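Local coordinates for MAU2 chromatid cohesion factor homolog (Saccharomyces cerevisiae, PDB 4XDN), which forms a complex with SCC2 that is required for the association of cohesin with chromosomes, and so takes part in sister chromatid cohesion, at residues 418-421 and 422-425; 434-437 and 438-442; 445-448 and 449-453; 479-482 and 483-487. One frame throughout, in Å; residues are numbered along the deposited sequence.

Interaction 1 of 4, residues 418-421 and 422-425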
ATOM      1  N   LEU A 418       2.202   6.671  16.293  1.00 41.53           N
ATOM      2  CA  LEU A 418       0.798   7.050  16.356  1.00 39.29           C
ATOM      3  C   LEU A 418       0.155   6.367  17.555  1.00 38.88           C
ATOM      4  O   LEU A 418      -0.519   7.009  18.363  1.00 37.04           O
ATOM      5  CB  LEU A 418       0.056   6.676  15.068  1.00 37.40           C
ATOM      6  CG  LEU A 418      -1.468   6.864  15.109  1.00 37.33           C
ATOM      7  CD1 LEU A 418      -1.839   8.293  15.492  1.00 36.92           C
ATOM      8  CD2 LEU A 418      -2.103   6.495  13.778  1.00 38.09           C
ATOM      9  N   LEU A 419       0.373   5.060  17.665  1.00 38.99           N
ATOM     10  CA  LEU A 419      -0.135   4.293  18.797  1.00 40.28           C
ATOM     11  C   LEU A 419       0.452   4.803  20.105  1.00 42.27           C
ATOM     12  O   LEU A 419      -0.203   4.761  21.147  1.00 42.56           O
ATOM     13  CB  LEU A 419       0.184   2.806  18.627  1.00 41.71           C
ATOM     14  CG  LEU A 419      -0.702   2.033  17.650  1.00 42.44           C
ATOM     15  CD1 LEU A 419      -0.138   0.638  17.424  1.00 43.52           C
ATOM     16  CD2 LEU A 419      -2.138   1.956  18.158  1.00 43.76           C
ATOM     17  N   GLN A 420       1.688   5.288  20.046  1.00 43.41           N
ATOM     18  CA  GLN A 420       2.340   5.847  21.221  1.00 45.87           C
ATOM     19  C   GLN A 420       1.731   7.200  21.582  1.00 44.13           C
ATOM     20  O   GLN A 420       1.561   7.518  22.757  1.00 41.80           O
ATOM     21  CB  GLN A 420       3.846   5.985  20.981  1.00 50.09           C
ATOM     22  CG  GLN A 420       4.604   6.670  22.110  1.00 56.68           C
ATOM     23  CD  GLN A 420       4.378   6.012  23.458  1.00 61.65           C
ATOM     24  OE1 GLN A 420       4.169   4.800  23.546  1.00 63.74           O
ATOM     25  NE2 GLN A 420       4.414   6.810  24.519  1.00 62.24           N
ATOM     26  N   ALA A 421       1.402   7.992  20.565  1.00 43.19           N
ATOM     27  CA  ALA A 421       0.792   9.299  20.779  1.00 42.31           C
ATOM     28  C   ALA A 421      -0.593   9.146  21.394  1.00 38.34           C
ATOM     29  O   ALA A 421      -0.973   9.895  22.296  1.00 39.21           O
ATOM     30  CB  ALA A 421       0.708  10.066  19.469  1.00 42.69           C
ATOM     31  N   MET A 422      -1.345   8.172  20.892  1.00 34.80           N
ATOM     32  CA  MET A 422      -2.675   7.884  21.405  1.00 35.03           C
ATOM     33  C   MET A 422      -2.593   7.411  22.850  1.00 37.79           C
ATOM     34  O   MET A 422      -3.482   7.690  23.656  1.00 38.68           O
ATOM     35  CB  MET A 422      -3.364   6.829  20.539  1.00 33.20           C
ATOM     36  CG  MET A 422      -3.676   7.305  19.131  1.00 31.97           C
ATOM     37  SD  MET A 422      -4.048   5.963  17.987  1.00 36.22           S
ATOM     38  CE  MET A 422      -5.365   5.118  18.860  1.00 38.23           C
ATOM     39  N   LYS A 423      -1.519   6.699  23.173  1.00 39.60           N
ATOM     40  CA  LYS A 423      -1.310   6.215  24.531  1.00 42.97           C
ATOM     41  C   LYS A 423      -1.128   7.391  25.483  1.00 42.84           C
ATOM     42  O   LYS A 423      -1.643   7.381  26.601  1.00 41.86           O
ATOM     43  CB  LYS A 423      -0.099   5.283  24.597  1.00 47.39           C
ATOM     44  CG  LYS A 423       0.159   4.709  25.980  1.00 51.93           C
ATOM     45  CD  LYS A 423       1.094   3.511  25.924  1.00 55.27           C
ATOM     46  CE  LYS A 423       1.240   2.856  27.291  1.00 58.10           C
ATOM     47  NZ  LYS A 423       1.874   3.765  28.288  1.00 60.55           N
ATOM     48  N   VAL A 424      -0.402   8.408  25.029  1.00 43.44           N
ATOM     49  CA  VAL A 424      -0.190   9.604  25.833  1.00 44.13           C
ATOM     50  C   VAL A 424      -1.503  10.357  26.017  1.00 43.81           C
ATOM     51  O   VAL A 424      -1.806  10.822  27.116  1.00 45.59           O
ATOM     52  CB  VAL A 424       0.860  10.535  25.195  1.00 45.30           C
ATOM     53  CG1 VAL A 424       0.950  11.862  25.952  1.00 46.78           C
ATOM     54  CG2 VAL A 424       2.213   9.857  25.167  1.00 47.49           C
ATOM     55  N   GLN A 425      -2.281  10.474  24.943  1.00 41.19           N
ATOM     56  CA  GLN A 425      -3.554  11.184  25.007  1.00 38.09           C
ATOM     57  C   GLN A 425      -4.508  10.474  25.961  1.00 37.20           C
ATOM     58  O   GLN A 425      -5.174  11.117  26.766  1.00 35.79           O
ATOM     59  CB  GLN A 425      -4.193  11.307  23.621  1.00 36.66           C
ATOM     60  CG  GLN A 425      -5.414  12.221  23.606  1.00 37.08           C
ATOM     61  CD  GLN A 425      -6.121  12.268  22.265  1.00 36.25           C
ATOM     62  OE1 GLN A 425      -5.661  11.685  21.282  1.00 34.33           O
ATOM     63  NE2 GLN A 425      -7.249  12.969  22.219  1.00 36.05           N
TER
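L418 and M422 meet one turn apart on helix 415-426. The apolar part of the contact centres on the M422 sulfur. SD lies 4.0 Å from L418 CG, and the two side chains cross at a slant. L419 adds a looser touch from its CD2 branch to the same sulfur. M422 CG is anti to its own carbonyl carbon (chi1 -67°). This lays the start of the side chain back along the previous turn, with CG 3.3 Å from L418 O.

Q420 lies on the exposed face. Its chain bends at chi2 (55°), which brings the amide over the next turn. NE2 comes to 3.8 Å from V424 CG2, and OE1 approaches K423 CD. These are van der Waals contacts. The charged end of K423 goes instead to E427, in a salt bridge. Q425 gives NE2 to the backbone of another protein chain, and its OE1 bonds to Y435 OH.

Four backbone bonds of the i to i+4 kind hold the turns together. M422 N to L418 O is 2.9 Å, and Q425 N to A421 O is 3.0 Å. K423 N bonds to L419 O and V424 N to Q420 O, each at 3.1 Å.

The helix is amphipathic. L418, L419 and M422 pack on W392 of helix 369-398. A421 and M422 lie against Y435 of helix 432-440, and L418 also reaches I451 of helix 446-466.

Interaction 2 of 4, residues 434-437 and 438-442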
ATOM      1  N   GLU A 434       3.463  15.149  20.521  1.00 55.60           N
ATOM      2  CA  GLU A 434       3.633  13.852  19.869  1.00 53.53           C
ATOM      3  C   GLU A 434       2.911  13.875  18.529  1.00 49.22           C
ATOM      4  O   GLU A 434       3.468  13.492  17.500  1.00 49.44           O
ATOM      5  CB  GLU A 434       3.091  12.696  20.726  1.00 54.48           C
ATOM      6  CG  GLU A 434       3.088  12.911  22.241  1.00 58.92           C
ATOM      7  CD  GLU A 434       4.472  12.953  22.850  1.00 64.40           C
ATOM      8  OE1 GLU A 434       5.345  12.180  22.406  1.00 67.88           O
ATOM      9  OE2 GLU A 434       4.684  13.758  23.782  1.00 65.49           O
ATOM     10  N   TYR A 435       1.660  14.328  18.556  1.00 45.61           N
ATOM     11  CA  TYR A 435       0.849  14.433  17.350  1.00 43.02           C
ATOM     12  C   TYR A 435       1.449  15.428  16.366  1.00 44.50           C
ATOM     13  O   TYR A 435       1.475  15.180  15.162  1.00 43.76           O
ATOM     14  CB  TYR A 435      -0.580  14.853  17.701  1.00 40.35           C
ATOM     15  CG  TYR A 435      -1.435  13.752  18.292  1.00 39.17           C
ATOM     16  CD1 TYR A 435      -1.449  12.480  17.735  1.00 38.47           C
ATOM     17  CD2 TYR A 435      -2.234  13.988  19.405  1.00 39.18           C
ATOM     18  CE1 TYR A 435      -2.229  11.473  18.270  1.00 35.85           C
ATOM     19  CE2 TYR A 435      -3.015  12.987  19.948  1.00 37.69           C
ATOM     20  CZ  TYR A 435      -3.010  11.732  19.377  1.00 35.70           C
ATOM     21  OH  TYR A 435      -3.788  10.730  19.910  1.00 31.98           O
ATOM     22  N   THR A 436       1.924  16.556  16.887  1.00 47.28           N
ATOM     23  CA  THR A 436       2.486  17.610  16.052  1.00 48.77           C
ATOM     24  C   THR A 436       3.713  17.112  15.295  1.00 50.38           C
ATOM     25  O   THR A 436       3.838  17.336  14.093  1.00 48.66           O
ATOM     26  CB  THR A 436       2.875  18.845  16.885  1.00 50.32           C
ATOM     27  OG1 THR A 436       1.743  19.295  17.639  1.00 50.53           O
ATOM     28  CG2 THR A 436       3.356  19.977  15.983  1.00 52.57           C
ATOM     29  N   ARG A 437       4.615  16.439  16.004  1.00 53.33           N
ATOM     30  CA  ARG A 437       5.830  15.913  15.389  1.00 56.95           C
ATOM     31  C   ARG A 437       5.506  14.844  14.355  1.00 53.03           C
ATOM     32  O   ARG A 437       6.202  14.711  13.351  1.00 54.14           O
ATOM     33  CB  ARG A 437       6.772  15.338  16.450  1.00 62.50           C
ATOM     34  CG  ARG A 437       7.552  16.386  17.229  1.00 69.41           C
ATOM     35  CD  ARG A 437       8.642  15.755  18.088  1.00 75.25           C
ATOM     36  NE  ARG A 437       8.119  14.727  18.989  1.00 76.77           N
ATOM     37  CZ  ARG A 437       8.082  13.423  18.719  1.00 77.43           C
ATOM     38  NH1 ARG A 437       8.541  12.954  17.563  1.00 78.82           N
ATOM     39  NH2 ARG A 437       7.583  12.581  19.612  1.00 75.50           N
ATOM     40  N   LEU A 438       4.450  14.077  14.602  1.00 50.42           N
ATOM     41  CA  LEU A 438       4.065  13.019  13.679  1.00 49.09           C
ATOM     42  C   LEU A 438       3.440  13.613  12.423  1.00 49.20           C
ATOM     43  O   LEU A 438       3.660  13.123  11.313  1.00 50.51           O
ATOM     44  CB  LEU A 438       3.097  12.043  14.350  1.00 45.87           C
ATOM     45  CG  LEU A 438       2.596  10.884  13.482  1.00 43.11           C
ATOM     46  CD1 LEU A 438       3.743  10.185  12.781  1.00 44.82           C
ATOM     47  CD2 LEU A 438       1.816   9.891  14.329  1.00 40.27           C
ATOM     48  N   ALA A 439       2.671  14.681  12.601  1.00 47.17           N
ATOM     49  CA  ALA A 439       2.027  15.352  11.479  1.00 47.14           C
ATOM     50  C   ALA A 439       3.031  16.136  10.634  1.00 51.63           C
ATOM     51  O   ALA A 439       2.704  16.574   9.531  1.00 53.90           O
ATOM     52  CB  ALA A 439       0.932  16.278  11.981  1.00 45.53           C
ATOM     53  N   GLN A 440       4.246  16.307  11.150  1.00 54.16           N
ATOM     54  CA  GLN A 440       5.256  17.129  10.484  1.00 58.21           C
ATOM     55  C   GLN A 440       6.301  16.286   9.752  1.00 57.12           C
ATOM     56  O   GLN A 440       6.982  16.783   8.858  1.00 56.22           O
ATOM     57  CB  GLN A 440       5.946  18.048  11.501  1.00 64.37           C
ATOM     58  CG  GLN A 440       7.320  17.574  11.969  1.00 71.07           C
ATOM     59  CD  GLN A 440       7.861  18.390  13.130  1.00 77.03           C
ATOM     60  OE1 GLN A 440       7.114  19.088  13.819  1.00 77.90           O
ATOM     61  NE2 GLN A 440       9.169  18.307  13.351  1.00 80.12           N
ATOM     62  N   SER A 441       6.432  15.017  10.133  1.00 55.99           N
ATOM     63  CA  SER A 441       7.423  14.135   9.520  1.00 60.13           C
ATOM     64  C   SER A 441       7.070  13.847   8.062  1.00 60.13           C
ATOM     65  O   SER A 441       5.904  13.661   7.720  1.00 58.20           O
ATOM     66  CB  SER A 441       7.543  12.829  10.309  1.00 60.19           C
ATOM     67  OG  SER A 441       6.267  12.284  10.592  1.00 58.03           O
ATOM     68  N   GLY A 442       8.089  13.805   7.209  1.00 64.28           N
ATOM     69  CA  GLY A 442       7.887  13.715   5.773  1.00 64.85           C
ATOM     70  C   GLY A 442       7.576  12.325   5.250  1.00 64.03           C
ATOM     71  O   GLY A 442       7.030  12.182   4.156  1.00 64.99           O
TER
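L438 N and A439 N are bonded to carbonyls one turn back, near the C-terminal end of helix 432-440. L438 N gives to E434 O at 3.1 Å. A439 N gives to Y435 O at 2.9 Å. R437 O receives two weak bonds, from Q440 N at 3.3 Å and from S441 N at 3.2 Å.

S441 supplies a side-chain donor at this point. Its OG takes the crowded position between backbone N and carbonyl carbon (chi1 48°), and gives to L438 O at 2.8 Å from above the carbonyl plane. T444 OG1 makes a further, weak bond to L438 O and also bonds to S441 O.

Side-chain polar groups find partners of their own. R437 NH2 forms a long salt bridge to E434 OE1, at 3.6 Å. The Q440 amide folds back over R437, with CD 3.9 Å from R437 CA. T436 OG1 bonds to V432 O. Y435 is buried, and its OH is satisfied by Q425.

L438 and Y435 face inward to helices 415-426 and 446-466. The setting is the antiparallel, TPR-like helix array of the Scc4 family. Here a serine hydroxyl takes up a carbonyl near the helix end before the chain runs on to the next helix.

Interaction 3 of 4, residues 445-448 and 449-453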
ATOM      1  N   SER A 445       2.227   8.974   5.779  1.00 48.79           N
ATOM      2  CA  SER A 445       1.101   9.190   4.882  1.00 47.55           C
ATOM      3  C   SER A 445       0.232  10.336   5.380  1.00 46.75           C
ATOM      4  O   SER A 445       0.250  10.672   6.566  1.00 43.21           O
ATOM      5  CB  SER A 445       0.262   7.917   4.756  1.00 46.44           C
ATOM      6  OG  SER A 445      -0.437   7.649   5.961  1.00 45.99           O
ATOM      7  N   SER A 446      -0.532  10.930   4.471  1.00 47.88           N
ATOM      8  CA  SER A 446      -1.403  12.043   4.816  1.00 48.50           C
ATOM      9  C   SER A 446      -2.491  11.600   5.789  1.00 46.66           C
ATOM     10  O   SER A 446      -2.921  12.371   6.642  1.00 45.11           O
ATOM     11  CB  SER A 446      -2.030  12.642   3.554  1.00 52.19           C
ATOM     12  OG  SER A 446      -2.752  11.665   2.830  1.00 54.08           O
ATOM     13  N   GLU A 447      -2.924  10.349   5.661  1.00 46.03           N
ATOM     14  CA  GLU A 447      -3.962   9.804   6.529  1.00 42.40           C
ATOM     15  C   GLU A 447      -3.528   9.834   7.993  1.00 38.99           C
ATOM     16  O   GLU A 447      -4.296  10.235   8.867  1.00 36.63           O
ATOM     17  CB  GLU A 447      -4.303   8.374   6.110  1.00 43.75           C
ATOM     18  CG  GLU A 447      -5.417   7.732   6.923  1.00 44.95           C
ATOM     19  CD  GLU A 447      -5.765   6.344   6.428  1.00 45.88           C
ATOM     20  OE1 GLU A 447      -4.832   5.580   6.096  1.00 45.32           O
ATOM     21  OE2 GLU A 447      -6.968   6.016   6.366  1.00 46.17           O
ATOM     22  N   VAL A 448      -2.296   9.409   8.252  1.00 37.28           N
ATOM     23  CA  VAL A 448      -1.747   9.420   9.602  1.00 36.56           C
ATOM     24  C   VAL A 448      -1.558  10.853  10.079  1.00 37.86           C
ATOM     25  O   VAL A 448      -1.873  11.182  11.225  1.00 36.60           O
ATOM     26  CB  VAL A 448      -0.404   8.664   9.670  1.00 37.57           C
ATOM     27  CG1 VAL A 448       0.270   8.851  11.031  1.00 36.35           C
ATOM     28  CG2 VAL A 448      -0.621   7.185   9.380  1.00 37.89           C
ATOM     29  N   LYS A 449      -1.042  11.702   9.195  1.00 39.20           N
ATOM     30  CA  LYS A 449      -0.872  13.117   9.500  1.00 40.41           C
ATOM     31  C   LYS A 449      -2.191  13.738   9.931  1.00 36.76           C
ATOM     32  O   LYS A 449      -2.238  14.540  10.862  1.00 38.53           O
ATOM     33  CB  LYS A 449      -0.323  13.874   8.287  1.00 44.18           C
ATOM     34  CG  LYS A 449       1.146  13.637   8.008  1.00 47.40           C
ATOM     35  CD  LYS A 449       1.632  14.533   6.881  1.00 49.88           C
ATOM     36  CE  LYS A 449       3.135  14.436   6.703  1.00 53.18           C
ATOM     37  NZ  LYS A 449       3.642  15.427   5.717  1.00 58.11           N
ATOM     38  N   MET A 450      -3.263  13.356   9.250  1.00 34.03           N
ATOM     39  CA  MET A 450      -4.566  13.953   9.492  1.00 36.11           C
ATOM     40  C   MET A 450      -5.209  13.430  10.773  1.00 34.95           C
ATOM     41  O   MET A 450      -5.861  14.186  11.494  1.00 36.53           O
ATOM     42  CB  MET A 450      -5.483  13.704   8.300  1.00 36.64           C
ATOM     43  CG  MET A 450      -5.173  14.607   7.105  1.00 41.95           C
ATOM     44  SD  MET A 450      -6.494  14.669   5.884  1.00 54.44           S
ATOM     45  CE  MET A 450      -7.818  15.363   6.882  1.00 59.43           C
ATOM     46  N   ILE A 451      -5.032  12.143  11.056  1.00 33.70           N
ATOM     47  CA  ILE A 451      -5.469  11.585  12.329  1.00 33.58           C
ATOM     48  C   ILE A 451      -4.769  12.332  13.457  1.00 35.22           C
ATOM     49  O   ILE A 451      -5.386  12.678  14.467  1.00 35.19           O
ATOM     50  CB  ILE A 451      -5.171  10.070  12.431  1.00 34.64           C
ATOM     51  CG1 ILE A 451      -6.062   9.291  11.460  1.00 36.07           C
ATOM     52  CG2 ILE A 451      -5.392   9.560  13.866  1.00 33.93           C
ATOM     53  CD1 ILE A 451      -5.708   7.824  11.322  1.00 36.50           C
ATOM     54  N   SER A 452      -3.477  12.584  13.270  1.00 35.45           N
ATOM     55  CA  SER A 452      -2.685  13.302  14.260  1.00 37.45           C
ATOM     56  C   SER A 452      -3.190  14.733  14.436  1.00 40.10           C
ATOM     57  O   SER A 452      -3.265  15.237  15.555  1.00 40.41           O
ATOM     58  CB  SER A 452      -1.208  13.311  13.855  1.00 40.04           C
ATOM     59  OG  SER A 452      -0.711  11.993  13.696  1.00 40.94           O
ATOM     60  N   LEU A 453      -3.545  15.381  13.331  1.00 39.10           N
ATOM     61  CA  LEU A 453      -4.001  16.766  13.376  1.00 41.10           C
ATOM     62  C   LEU A 453      -5.386  16.880  14.001  1.00 38.03           C
ATOM     63  O   LEU A 453      -5.674  17.848  14.704  1.00 38.10           O
ATOM     64  CB  LEU A 453      -4.014  17.377  11.972  1.00 42.69           C
ATOM     65  CG  LEU A 453      -2.656  17.759  11.376  1.00 46.67           C
ATOM     66  CD1 LEU A 453      -2.810  18.144   9.908  1.00 49.41           C
ATOM     67  CD2 LEU A 453      -2.014  18.897  12.157  1.00 47.70           C
TER
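The K449 side chain passes the oxygen end of the S445 carbonyl, with CG 3.4 Å from S445 O. This is the first turn of helix 446-466, and S445 is its N-cap. S445 OG accepts from V448 N in a capping bond that is weak, at 3.4 Å, though nearly straight. S445 O is used as well. K449 N gives to it at 3.1 Å.

The next side chains also rest on carbonyls one turn back. M450 CG is anti to its own carbonyl carbon (chi1 -76°) and sits 3.2 Å from S446 O. I451 CG1 has the same setting and lies 3.3 Å from E447 O. Each residue thus combines an N-H bond and an aliphatic contact with the same oxygen. M450 N to S446 O and I451 N to E447 O are both normal helical bonds.

E447 carries its carboxylate away from the helix. There it meets R229 in a salt bridge and the backbone of another protein chain in a hydrogen bond. W501 of helix 499-513 packs on E447, M450 and I451. On other sides V448 and S452 touch L438 of helix 432-440, and L453 touches V486 of helix 472-490. E447, V448, M450 and I451 are buried between these neighbours, while S445, S446 and K449 keep some exposure.

S452 lies deep in this packing, and its hydroxyl is satisfied by its own helix. S452 OG gives to V448 O at 2.8 Å, from the opposite face of the carbonyl plane to S452 N, which gives to the same oxygen at 3.0 Å.

Interaction 4 of 4, residues 479-482 and 483-487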
ATOM      1  N   CYS A 479      -5.723  26.242  17.435  1.00 51.11           N
ATOM      2  CA  CYS A 479      -6.906  25.595  16.877  1.00 49.27           C
ATOM      3  C   CYS A 479      -7.091  26.002  15.418  1.00 50.32           C
ATOM      4  O   CYS A 479      -7.288  25.154  14.548  1.00 49.04           O
ATOM      5  CB  CYS A 479      -8.157  25.951  17.684  1.00 48.80           C
ATOM      6  SG  CYS A 479      -8.356  25.034  19.226  1.00 46.92           S
ATOM      7  N   ASN A 480      -7.018  27.304  15.158  1.00 52.87           N
ATOM      8  CA  ASN A 480      -7.180  27.824  13.807  1.00 55.52           C
ATOM      9  C   ASN A 480      -6.053  27.352  12.890  1.00 55.93           C
ATOM     10  O   ASN A 480      -6.285  27.018  11.729  1.00 56.30           O
ATOM     11  CB  ASN A 480      -7.234  29.352  13.831  1.00 59.62           C
ATOM     12  CG  ASN A 480      -8.277  29.884  14.802  1.00 61.72           C
ATOM     13  OD1 ASN A 480      -8.022  30.831  15.547  1.00 64.61           O
ATOM     14  ND2 ASN A 480      -9.457  29.274  14.800  1.00 59.30           N
ATOM     15  N   LYS A 481      -4.836  27.328  13.424  1.00 56.76           N
ATOM     16  CA  LYS A 481      -3.671  26.846  12.690  1.00 58.25           C
ATOM     17  C   LYS A 481      -3.839  25.379  12.305  1.00 53.40           C
ATOM     18  O   LYS A 481      -3.749  25.019  11.130  1.00 53.23           O
ATOM     19  CB  LYS A 481      -2.405  27.030  13.533  1.00 63.61           C
ATOM     20  CG  LYS A 481      -1.125  26.481  12.906  1.00 69.49           C
ATOM     21  CD  LYS A 481      -0.009  26.368  13.936  1.00 74.79           C
ATOM     22  CE  LYS A 481       0.629  24.983  13.920  1.00 75.85           C
ATOM     23  NZ  LYS A 481       1.489  24.745  15.113  1.00 77.37           N
ATOM     24  N   VAL A 482      -4.073  24.537  13.307  1.00 50.97           N
ATOM     25  CA  VAL A 482      -4.227  23.103  13.096  1.00 48.50           C
ATOM     26  C   VAL A 482      -5.387  22.806  12.149  1.00 47.62           C
ATOM     27  O   VAL A 482      -5.309  21.880  11.342  1.00 46.51           O
ATOM     28  CB  VAL A 482      -4.447  22.362  14.442  1.00 46.62           C
ATOM     29  CG1 VAL A 482      -4.945  20.933  14.223  1.00 44.11           C
ATOM     30  CG2 VAL A 482      -3.160  22.350  15.255  1.00 47.47           C
ATOM     31  N   TRP A 483      -6.455  23.591  12.241  1.00 48.01           N
ATOM     32  CA  TRP A 483      -7.647  23.335  11.437  1.00 47.26           C
ATOM     33  C   TRP A 483      -7.394  23.565   9.952  1.00 48.70           C
ATOM     34  O   TRP A 483      -7.815  22.765   9.119  1.00 48.37           O
ATOM     35  CB  TRP A 483      -8.811  24.209  11.896  1.00 47.84           C
ATOM     36  CG  TRP A 483     -10.094  23.856  11.212  1.00 47.06           C
ATOM     37  CD1 TRP A 483     -10.689  24.529  10.185  1.00 48.66           C
ATOM     38  CD2 TRP A 483     -10.936  22.736  11.501  1.00 44.86           C
ATOM     39  NE1 TRP A 483     -11.856  23.897   9.821  1.00 47.46           N
ATOM     40  CE2 TRP A 483     -12.028  22.793  10.613  1.00 45.06           C
ATOM     41  CE3 TRP A 483     -10.874  21.689  12.429  1.00 42.63           C
ATOM     42  CZ2 TRP A 483     -13.052  21.847  10.626  1.00 43.36           C
ATOM     43  CZ3 TRP A 483     -11.889  20.748  12.438  1.00 41.21           C
ATOM     44  CH2 TRP A 483     -12.965  20.835  11.543  1.00 41.31           C
ATOM     45  N   LEU A 484      -6.717  24.659   9.621  1.00 51.26           N
ATOM     46  CA  LEU A 484      -6.399  24.958   8.228  1.00 53.12           C
ATOM     47  C   LEU A 484      -5.544  23.850   7.623  1.00 52.05           C
ATOM     48  O   LEU A 484      -5.683  23.520   6.447  1.00 52.31           O
ATOM     49  CB  LEU A 484      -5.676  26.303   8.112  1.00 56.92           C
ATOM     50  CG  LEU A 484      -6.531  27.557   8.309  1.00 60.41           C
ATOM     51  CD1 LEU A 484      -5.639  28.780   8.416  1.00 63.67           C
ATOM     52  CD2 LEU A 484      -7.527  27.724   7.170  1.00 62.28           C
ATOM     53  N   GLN A 485      -4.663  23.279   8.438  1.00 51.10           N
ATOM     54  CA  GLN A 485      -3.827  22.167   8.004  1.00 50.25           C
ATOM     55  C   GLN A 485      -4.676  20.939   7.689  1.00 47.75           C
ATOM     56  O   GLN A 485      -4.389  20.204   6.744  1.00 47.52           O
ATOM     57  CB  GLN A 485      -2.788  21.834   9.076  1.00 50.25           C
ATOM     58  CG  GLN A 485      -1.674  22.864   9.190  1.00 54.51           C
ATOM     59  CD  GLN A 485      -0.861  22.723  10.464  1.00 57.42           C
ATOM     60  OE1 GLN A 485      -1.228  21.975  11.373  1.00 56.86           O
ATOM     61  NE2 GLN A 485       0.249  23.447  10.538  1.00 60.92           N
ATOM     62  N   VAL A 486      -5.722  20.723   8.481  1.00 46.32           N
ATOM     63  CA  VAL A 486      -6.640  19.610   8.253  1.00 46.99           C
ATOM     64  C   VAL A 486      -7.387  19.793   6.938  1.00 48.44           C
ATOM     65  O   VAL A 486      -7.535  18.849   6.164  1.00 49.80           O
ATOM     66  CB  VAL A 486      -7.659  19.466   9.411  1.00 47.28           C
ATOM     67  CG1 VAL A 486      -8.830  18.562   9.015  1.00 46.47           C
ATOM     68  CG2 VAL A 486      -6.972  18.926  10.656  1.00 47.27           C
ATOM     69  N   GLU A 487      -7.860  21.011   6.693  1.00 48.86           N
ATOM     70  CA  GLU A 487      -8.611  21.311   5.482  1.00 51.55           C
ATOM     71  C   GLU A 487      -7.744  21.143   4.238  1.00 51.63           C
ATOM     72  O   GLU A 487      -8.202  20.632   3.217  1.00 51.40           O
ATOM     73  CB  GLU A 487      -9.167  22.736   5.538  1.00 59.08           C
ATOM     74  CG  GLU A 487     -10.187  22.971   6.645  1.00 66.97           C
ATOM     75  CD  GLU A 487     -11.488  22.221   6.419  1.00 74.36           C
ATOM     76  OE1 GLU A 487     -11.687  21.681   5.311  1.00 76.69           O
ATOM     77  OE2 GLU A 487     -12.315  22.171   7.354  1.00 78.05           O
TER
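The W483 indole stands out from helix 472-490, and its CB lies 3.2 Å from C479 O. CG is anti to the backbone N (chi1 -173°), which carries the ring off the preceding turn and into the neighbouring helices. There it meets the rings of Y457 and W509, each with planes inclined by about 50°. V505 and Y532 also touch it.

The second flat group is the Q485 amide, on another side of the helix. Its two ends meet different residues of the turn before. NE2 faces the K481 chain, 3.7 Å from CE and farther from CG. OE1 lies 3.6 Å from V482 CA. The K481 and Q485 side chains touch through carbon and nitrogen. K481 NZ bonds instead to Q478 OE1.

L484 and V486 rest on carbonyl oxygens one turn back. L484 CG is 3.5 Å from N480 O. V486 CG2 lies 3.5 Å from V482 O, and V486 N bonds to that same oxygen. W483 N gives to C479 O at 2.9 Å and L484 N to N480 O at 3.2 Å. Q485 N makes a weak bond to K481 O.

V482, Q485 and V486 pack on helix 446-466. W483 reaches that helix too, through Y457, and adds helices 499-513 and 526-543. One face of the helix, with C479, V482 and V486, is buried in the TPR-like helical array, and W483 joins an aromatic cluster across several helices.

In the fold
The four contacts follow in series, each within one helix, so none closes a long loop and none nests in or crosses another. Interaction 1 lies on helix 415-426. A short connection leads to helix 432-440 and interaction 2, where the Y435 hydroxyl reaches back to Q425 and L438 packs on L418. Interaction 3 starts helix 446-466. It touches both earlier contacts, through S452 O against Y435 CB and I451 against L418. After this longer helix the chain returns in helix 472-490 with interaction 4, where V482 and V486 meet L453. Interactions 1 and 4 do not touch, and their centres are about 20 Å apart. Interaction 3 lies between them and joins four successive helices.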